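Local coordinates for chromosome partition protein Smc (Pyrococcus yayanosii, PDB 5XEI) that is probably required for chromosome condensation and partitioning, working as a homodimer whose ATP-hydrolysing heads are joined to a hinge by long coiled coils, at residues D147-R159 with E419-F433. Sequence-based numbering, arbitrary orientation.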
ATOM      1  N   ASP A 147       8.638  29.332 -14.242  1.00 75.96           N
ATOM      2  CA  ASP A 147       7.791  28.154 -14.065  1.00 71.89           C
ATOM      3  C   ASP A 147       6.987  27.850 -15.330  1.00 76.10           C
ATOM      4  O   ASP A 147       6.821  26.677 -15.689  1.00 77.05           O
ATOM      5  CB  ASP A 147       6.857  28.332 -12.866  1.00 62.36           C
ATOM      6  CG  ASP A 147       7.454  27.799 -11.573  1.00 69.25           C
ATOM      7  OD1 ASP A 147       7.551  26.555 -11.437  1.00 76.46           O
ATOM      8  OD2 ASP A 147       7.799  28.612 -10.679  1.00 69.17           O
ATOM      9  N   ILE A 148       6.481  28.886 -16.018  1.00 72.51           N
ATOM     10  CA  ILE A 148       5.730  28.657 -17.256  1.00 71.47           C
ATOM     11  C   ILE A 148       6.597  27.936 -18.277  1.00 72.96           C
ATOM     12  O   ILE A 148       6.149  26.996 -18.941  1.00 71.73           O
ATOM     13  CB  ILE A 148       5.197  29.980 -17.834  1.00 63.48           C
ATOM     14  CG1 ILE A 148       4.233  30.652 -16.867  1.00 52.10           C
ATOM     15  CG2 ILE A 148       4.523  29.734 -19.178  1.00 62.92           C
ATOM     16  CD1 ILE A 148       3.689  31.949 -17.393  1.00 50.59           C
ATOM     17  N   THR A 149       7.845  28.369 -18.423  1.00 70.94           N
ATOM     18  CA  THR A 149       8.738  27.689 -19.349  1.00 76.55           C
ATOM     19  C   THR A 149       9.044  26.270 -18.878  1.00 74.71           C
ATOM     20  O   THR A 149       9.097  25.344 -19.692  1.00 77.06           O
ATOM     21  CB  THR A 149      10.014  28.510 -19.534  1.00 79.81           C
ATOM     22  OG1 THR A 149       9.679  29.780 -20.126  1.00 65.53           O
ATOM     23  CG2 THR A 149      11.021  27.755 -20.413  1.00 77.19           C
ATOM     24  N   LYS A 150       9.223  26.072 -17.568  1.00 72.26           N
ATOM     25  CA  LYS A 150       9.418  24.718 -17.054  1.00 71.62           C
ATOM     26  C   LYS A 150       8.207  23.839 -17.330  1.00 78.97           C
ATOM     27  O   LYS A 150       8.351  22.636 -17.583  1.00 79.52           O
ATOM     28  CB  LYS A 150       9.701  24.752 -15.552  1.00 69.01           C
ATOM     29  CG  LYS A 150      10.998  25.446 -15.207  1.00 75.43           C
ATOM     30  CD  LYS A 150      11.821  24.672 -14.192  1.00 75.38           C
ATOM     31  CE  LYS A 150      13.200  25.311 -14.046  1.00 86.61           C
ATOM     32  NZ  LYS A 150      13.134  26.813 -14.108  1.00 81.30           N
ATOM     33  N   PHE A 151       7.011  24.427 -17.278  1.00 75.60           N
ATOM     34  CA  PHE A 151       5.770  23.687 -17.453  1.00 76.21           C
ATOM     35  C   PHE A 151       5.532  23.321 -18.915  1.00 80.97           C
ATOM     36  O   PHE A 151       4.822  22.345 -19.208  1.00 77.79           O
ATOM     37  CB  PHE A 151       4.619  24.527 -16.898  1.00 73.32           C
ATOM     38  CG  PHE A 151       3.254  24.075 -17.341  1.00 73.99           C
ATOM     39  CD1 PHE A 151       2.554  24.784 -18.297  1.00 64.97           C
ATOM     40  CD2 PHE A 151       2.674  22.943 -16.794  1.00 77.45           C
ATOM     41  CE1 PHE A 151       1.299  24.375 -18.693  1.00 63.94           C
ATOM     42  CE2 PHE A 151       1.420  22.528 -17.197  1.00 70.30           C
ATOM     43  CZ  PHE A 151       0.734  23.246 -18.143  1.00 60.23           C
ATOM     44  N   ILE A 152       6.129  24.092 -19.829  1.00 80.92           N
ATOM     45  CA  ILE A 152       5.981  23.888 -21.266  1.00 76.48           C
ATOM     46  C   ILE A 152       6.915  22.786 -21.755  1.00 77.95           C
ATOM     47  O   ILE A 152       6.528  21.942 -22.571  1.00 78.66           O
ATOM     48  CB  ILE A 152       6.238  25.227 -21.982  1.00 74.47           C
ATOM     49  CG1 ILE A 152       5.172  26.252 -21.586  1.00 69.29           C
ATOM     50  CG2 ILE A 152       6.343  25.049 -23.487  1.00 69.10           C
ATOM     51  CD1 ILE A 152       3.741  25.796 -21.701  1.00 70.51           C
ATOM     52  N   LYS A 153       8.154  22.777 -21.262  1.00 73.78           N
ATOM     53  CA  LYS A 153       9.081  21.683 -21.518  1.00 77.92           C
ATOM     54  C   LYS A 153       8.689  20.404 -20.781  1.00 80.27           C
ATOM     55  O   LYS A 153       9.344  19.371 -20.958  1.00 82.41           O
ATOM     56  CB  LYS A 153      10.503  22.108 -21.116  1.00 79.51           C
ATOM     57  CG  LYS A 153      10.841  23.570 -21.435  1.00 82.39           C
ATOM     58  CD  LYS A 153      12.157  23.741 -22.193  1.00 91.04           C
ATOM     59  CE  LYS A 153      12.502  25.222 -22.378  1.00 86.98           C
ATOM     60  NZ  LYS A 153      13.936  25.451 -22.751  1.00 84.16           N
ATOM     61  N   MET A 154       7.639  20.450 -19.964  1.00 82.41           N
ATOM     62  CA  MET A 154       7.270  19.311 -19.134  1.00 78.39           C
ATOM     63  C   MET A 154       6.707  18.187 -19.998  1.00 73.96           C
ATOM     64  O   MET A 154       5.883  18.427 -20.885  1.00 74.86           O
ATOM     65  CB  MET A 154       6.251  19.755 -18.087  1.00 66.43           C
ATOM     66  CG  MET A 154       5.991  18.752 -17.016  1.00 69.74           C
ATOM     67  SD  MET A 154       5.159  19.534 -15.625  1.00 77.40           S
ATOM     68  CE  MET A 154       3.471  19.615 -16.196  1.00 71.57           C
ATOM     69  N   SER A 155       7.167  16.961 -19.749  1.00 71.76           N
ATOM     70  CA  SER A 155       6.722  15.808 -20.524  1.00 74.87           C
ATOM     71  C   SER A 155       5.242  15.512 -20.273  1.00 73.26           C
ATOM     72  O   SER A 155       4.675  15.948 -19.264  1.00 71.70           O
ATOM     73  CB  SER A 155       7.550  14.576 -20.160  1.00 71.04           C
ATOM     74  OG  SER A 155       6.915  13.834 -19.128  1.00 71.65           O
ATOM     75  N   PRO A 156       4.587  14.768 -21.177  1.00 68.66           N
ATOM     76  CA  PRO A 156       3.220  14.318 -20.860  1.00 67.12           C
ATOM     77  C   PRO A 156       3.208  13.420 -19.642  1.00 66.68           C
ATOM     78  O   PRO A 156       2.416  13.642 -18.713  1.00 63.79           O
ATOM     79  CB  PRO A 156       2.776  13.567 -22.123  1.00 59.05           C
ATOM     80  CG  PRO A 156       3.744  13.934 -23.165  1.00 66.41           C
ATOM     81  CD  PRO A 156       5.041  14.229 -22.467  1.00 64.04           C
ATOM     82  N   LEU A 157       4.096  12.417 -19.619  1.00 69.69           N
ATOM     83  CA  LEU A 157       4.208  11.543 -18.458  1.00 62.98           C
ATOM     84  C   LEU A 157       4.406  12.339 -17.179  1.00 62.31           C
ATOM     85  O   LEU A 157       3.888  11.951 -16.139  1.00 67.23           O
ATOM     86  CB  LEU A 157       5.333  10.524 -18.649  1.00 56.48           C
ATOM     87  CG  LEU A 157       4.814   9.092 -18.855  1.00 59.67           C
ATOM     88  CD1 LEU A 157       5.896   8.094 -19.271  1.00 52.39           C
ATOM     89  CD2 LEU A 157       4.106   8.602 -17.610  1.00 66.37           C
ATOM     90  N   GLU A 158       5.114  13.472 -17.234  1.00 65.42           N
ATOM     91  CA  GLU A 158       5.289  14.294 -16.032  1.00 65.87           C
ATOM     92  C   GLU A 158       4.024  15.071 -15.643  1.00 64.25           C
ATOM     93  O   GLU A 158       3.907  15.525 -14.496  1.00 53.32           O
ATOM     94  CB  GLU A 158       6.458  15.265 -16.242  1.00 68.73           C
ATOM     95  CG  GLU A 158       7.859  14.619 -16.241  1.00 75.46           C
ATOM     96  CD  GLU A 158       8.987  15.619 -16.556  1.00 81.81           C
ATOM     97  OE1 GLU A 158      10.098  15.174 -16.934  1.00 75.90           O
ATOM     98  OE2 GLU A 158       8.750  16.844 -16.443  1.00 85.98           O
ATOM     99  N   ARG A 159       3.079  15.238 -16.569  1.00 67.37           N
ATOM    100  CA  ARG A 159       1.884  16.040 -16.332  1.00 62.40           C
ATOM    101  C   ARG A 159       0.763  15.257 -15.641  1.00 62.11           C
ATOM    102  O   ARG A 159       0.037  15.822 -14.810  1.00 56.35           O
ATOM    103  CB  ARG A 159       1.404  16.612 -17.668  1.00 58.16           C
ATOM    104  CG  ARG A 159       0.642  17.913 -17.565  1.00 56.25           C
ATOM    105  CD  ARG A 159       0.554  18.626 -18.927  1.00 67.00           C
ATOM    106  NE  ARG A 159       1.762  19.383 -19.284  1.00 68.71           N
ATOM    107  CZ  ARG A 159       2.584  19.092 -20.291  1.00 65.08           C
ATOM    108  NH1 ARG A 159       3.644  19.865 -20.505  1.00 63.82           N
ATOM    109  NH2 ARG A 159       2.351  18.044 -21.088  1.00 61.65           N
ATOM    110  N   GLU A 419       4.519  21.571 -26.177  1.00 65.49           N
ATOM    111  CA  GLU A 419       5.949  21.574 -26.485  1.00 67.66           C
ATOM    112  C   GLU A 419       6.361  22.807 -27.281  1.00 69.07           C
ATOM    113  O   GLU A 419       7.374  23.451 -26.979  1.00 69.08           O
ATOM    114  CB  GLU A 419       6.306  20.321 -27.281  1.00 70.81           C
ATOM    115  CG  GLU A 419       6.693  19.135 -26.456  1.00 75.38           C
ATOM    116  CD  GLU A 419       5.636  18.782 -25.444  1.00 82.59           C
ATOM    117  OE1 GLU A 419       5.873  19.051 -24.242  1.00 81.26           O
ATOM    118  OE2 GLU A 419       4.564  18.272 -25.853  1.00 76.50           O
ATOM    119  N   ALA A 420       5.582  23.157 -28.296  1.00 65.76           N
ATOM    120  CA  ALA A 420       5.979  24.179 -29.244  1.00 70.80           C
ATOM    121  C   ALA A 420       5.343  25.529 -28.962  1.00 70.26           C
ATOM    122  O   ALA A 420       5.295  26.368 -29.865  1.00 76.45           O
ATOM    123  CB  ALA A 420       5.641  23.728 -30.663  1.00 70.14           C
ATOM    124  N   MET A 421       4.835  25.762 -27.750  1.00 65.25           N
ATOM    125  CA  MET A 421       4.344  27.096 -27.424  1.00 68.77           C
ATOM    126  C   MET A 421       5.518  28.007 -27.140  1.00 74.08           C
ATOM    127  O   MET A 421       6.520  27.582 -26.553  1.00 76.07           O
ATOM    128  CB  MET A 421       3.413  27.106 -26.217  1.00 67.37           C
ATOM    129  CG  MET A 421       2.577  25.890 -26.076  1.00 71.01           C
ATOM    130  SD  MET A 421       1.166  25.897 -27.159  1.00 72.36           S
ATOM    131  CE  MET A 421       0.028  26.825 -26.174  1.00 60.19           C
ATOM    132  N   SER A 422       5.380  29.269 -27.545  1.00 71.93           N
ATOM    133  CA  SER A 422       6.488  30.205 -27.456  1.00 77.18           C
ATOM    134  C   SER A 422       6.047  31.541 -26.865  1.00 82.48           C
ATOM    135  O   SER A 422       6.420  31.862 -25.731  1.00 85.58           O
ATOM    136  CB  SER A 422       7.119  30.392 -28.834  1.00 76.13           C
ATOM    137  OG  SER A 422       6.143  30.795 -29.778  1.00 80.96           O
ATOM    138  N   GLY A 423       5.262  32.325 -27.605  1.00 77.05           N
ATOM    139  CA  GLY A 423       4.905  33.656 -27.142  1.00 71.87           C
ATOM    140  C   GLY A 423       4.012  33.658 -25.913  1.00 73.53           C
ATOM    141  O   GLY A 423       3.979  32.686 -25.152  1.00 70.76           O
ATOM    142  N   GLY A 424       3.271  34.747 -25.702  1.00 69.41           N
ATOM    143  CA  GLY A 424       2.281  34.748 -24.640  1.00 62.77           C
ATOM    144  C   GLY A 424       1.190  33.709 -24.811  1.00 62.99           C
ATOM    145  O   GLY A 424       0.342  33.575 -23.924  1.00 67.52           O
ATOM    146  N   GLU A 425       1.172  32.991 -25.933  1.00 63.34           N
ATOM    147  CA  GLU A 425       0.266  31.855 -26.070  1.00 71.39           C
ATOM    148  C   GLU A 425       0.613  30.770 -25.064  1.00 66.23           C
ATOM    149  O   GLU A 425      -0.269  30.169 -24.431  1.00 61.67           O
ATOM    150  CB  GLU A 425       0.340  31.308 -27.495  1.00 75.73           C
ATOM    151  CG  GLU A 425      -0.446  30.031 -27.729  1.00 73.57           C
ATOM    152  CD  GLU A 425       0.141  29.199 -28.859  1.00 78.19           C
ATOM    153  OE1 GLU A 425       1.148  29.645 -29.468  1.00 71.67           O
ATOM    154  OE2 GLU A 425      -0.411  28.104 -29.139  1.00 80.37           O
ATOM    155  N   LYS A 426       1.902  30.491 -24.929  1.00 64.22           N
ATOM    156  CA  LYS A 426       2.437  29.665 -23.865  1.00 61.73           C
ATOM    157  C   LYS A 426       1.863  30.064 -22.504  1.00 53.00           C
ATOM    158  O   LYS A 426       1.531  29.206 -21.685  1.00 52.17           O
ATOM    159  CB  LYS A 426       3.958  29.779 -23.922  1.00 63.52           C
ATOM    160  CG  LYS A 426       4.716  29.308 -22.734  1.00 63.78           C
ATOM    161  CD  LYS A 426       6.195  29.149 -23.097  1.00 72.50           C
ATOM    162  CE  LYS A 426       6.986  30.448 -22.945  1.00 73.38           C
ATOM    163  NZ  LYS A 426       8.245  30.411 -23.748  1.00 69.18           N
ATOM    164  N   ALA A 427       1.698  31.358 -22.258  1.00 49.91           N
ATOM    165  CA  ALA A 427       1.267  31.779 -20.930  1.00 53.47           C
ATOM    166  C   ALA A 427      -0.237  31.619 -20.763  1.00 54.69           C
ATOM    167  O   ALA A 427      -0.703  31.095 -19.746  1.00 52.18           O
ATOM    168  CB  ALA A 427       1.687  33.229 -20.658  1.00 50.03           C
ATOM    169  N   LEU A 428      -1.012  32.077 -21.754  1.00 57.73           N
ATOM    170  CA  LEU A 428      -2.464  31.936 -21.692  1.00 53.21           C
ATOM    171  C   LEU A 428      -2.886  30.479 -21.593  1.00 52.92           C
ATOM    172  O   LEU A 428      -3.881  30.157 -20.935  1.00 49.25           O
ATOM    173  CB  LEU A 428      -3.107  32.579 -22.916  1.00 55.35           C
ATOM    174  CG  LEU A 428      -3.085  34.104 -22.921  1.00 55.77           C
ATOM    175  CD1 LEU A 428      -3.817  34.616 -24.122  1.00 47.93           C
ATOM    176  CD2 LEU A 428      -3.694  34.649 -21.639  1.00 58.83           C
ATOM    177  N   THR A 429      -2.144  29.590 -22.245  1.00 52.40           N
ATOM    178  CA  THR A 429      -2.427  28.172 -22.136  1.00 49.08           C
ATOM    179  C   THR A 429      -2.140  27.667 -20.734  1.00 48.27           C
ATOM    180  O   THR A 429      -2.988  27.017 -20.114  1.00 48.52           O
ATOM    181  CB  THR A 429      -1.609  27.417 -23.175  1.00 49.04           C
ATOM    182  OG1 THR A 429      -2.253  27.559 -24.440  1.00 48.48           O
ATOM    183  CG2 THR A 429      -1.488  25.942 -22.824  1.00 46.72           C
ATOM    184  N   ALA A 430      -0.946  27.959 -20.214  1.00 50.06           N
ATOM    185  CA  ALA A 430      -0.605  27.509 -18.872  1.00 42.02           C
ATOM    186  C   ALA A 430      -1.661  27.966 -17.891  1.00 44.16           C
ATOM    187  O   ALA A 430      -2.008  27.237 -16.956  1.00 46.60           O
ATOM    188  CB  ALA A 430       0.773  28.031 -18.460  1.00 36.23           C
ATOM    189  N   LEU A 431      -2.245  29.138 -18.132  1.00 43.70           N
ATOM    190  CA  LEU A 431      -3.206  29.677 -17.180  1.00 47.90           C
ATOM    191  C   LEU A 431      -4.581  29.053 -17.336  1.00 49.74           C
ATOM    192  O   LEU A 431      -5.312  28.921 -16.339  1.00 45.04           O
ATOM    193  CB  LEU A 431      -3.294  31.196 -17.314  1.00 49.69           C
ATOM    194  CG  LEU A 431      -2.124  31.929 -16.647  1.00 47.88           C
ATOM    195  CD1 LEU A 431      -1.706  33.060 -17.489  1.00 48.32           C
ATOM    196  CD2 LEU A 431      -2.475  32.426 -15.258  1.00 53.10           C
ATOM    197  N   ALA A 432      -4.951  28.657 -18.562  1.00 48.34           N
ATOM    198  CA  ALA A 432      -6.181  27.887 -18.723  1.00 48.05           C
ATOM    199  C   ALA A 432      -6.084  26.584 -17.949  1.00 42.98           C
ATOM    200  O   ALA A 432      -6.967  26.253 -17.149  1.00 42.60           O
ATOM    201  CB  ALA A 432      -6.477  27.623 -20.199  1.00 45.57           C
ATOM    202  N   PHE A 433      -4.985  25.855 -18.141  1.00 44.89           N
ATOM    203  CA  PHE A 433      -4.756  24.642 -17.370  1.00 41.31           C
ATOM    204  C   PHE A 433      -4.902  24.905 -15.881  1.00 42.34           C
ATOM    205  O   PHE A 433      -5.705  24.259 -15.205  1.00 41.84           O
ATOM    206  CB  PHE A 433      -3.371  24.084 -17.663  1.00 40.83           C
ATOM    207  CG  PHE A 433      -3.215  22.655 -17.264  1.00 43.63           C
ATOM    208  CD1 PHE A 433      -4.212  21.736 -17.555  1.00 48.50           C
ATOM    209  CD2 PHE A 433      -2.076  22.213 -16.623  1.00 48.86           C
ATOM    210  CE1 PHE A 433      -4.073  20.411 -17.204  1.00 47.32           C
ATOM    211  CE2 PHE A 433      -1.924  20.876 -16.273  1.00 43.43           C
ATOM    212  CZ  PHE A 433      -2.921  19.984 -16.562  1.00 46.08           C
TER
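F151 and F433 touch at their outer carbons, CZ of F151 lying 3.4 Å from CD2 of F433. Their planes are tilted by only 24°, yet the rings do not stack. CG of F151 stands anti to the backbone N (chi1 164°), which carries the ring across to helix 424-433. There its CE1 also reaches A430, 3.7 Å from CB; the small methyl lets the ring come close to the helix backbone. With an alanine at F151, a gap would probably open beside A430 and F433 would lose its aromatic neighbour. One turn earlier on that helix, the aliphatic part of K426 lies against two isoleucines. Its CG approaches CG1 of I152 at 3.3 Å and CG2 of I148 at 3.6 Å. The chain then bends at chi3, and NZ makes a weak hydrogen bond to S422 O. The other branch of I148 points its CD1 at A427 CB, 4.0 Å away. M421-E425 (MSGGE) is the SMC version of the ABC ATPase signature motif, LSGGQ in its consensus form, and helix 424-433 follows from it. Helix 147-152 crosses that helix at 81°. The contact joins N- and C-terminal parts of the SMC head, which the coiled-coil arm separates in sequence. R159 anchors the C-terminal end of helix 147-152 through the backbone: NH1 donates to F151 O (3.0 Å), nearly in line with the carbonyl and in the guanidinium plane. E419, bent at chi2, brings OE1 near the edge of that guanidinium, 4.4 Å from NH1 and too far for a salt bridge. CG of R159 meets F433 obliquely at CE2, and strand 404-409 packs against the same arginine through I406.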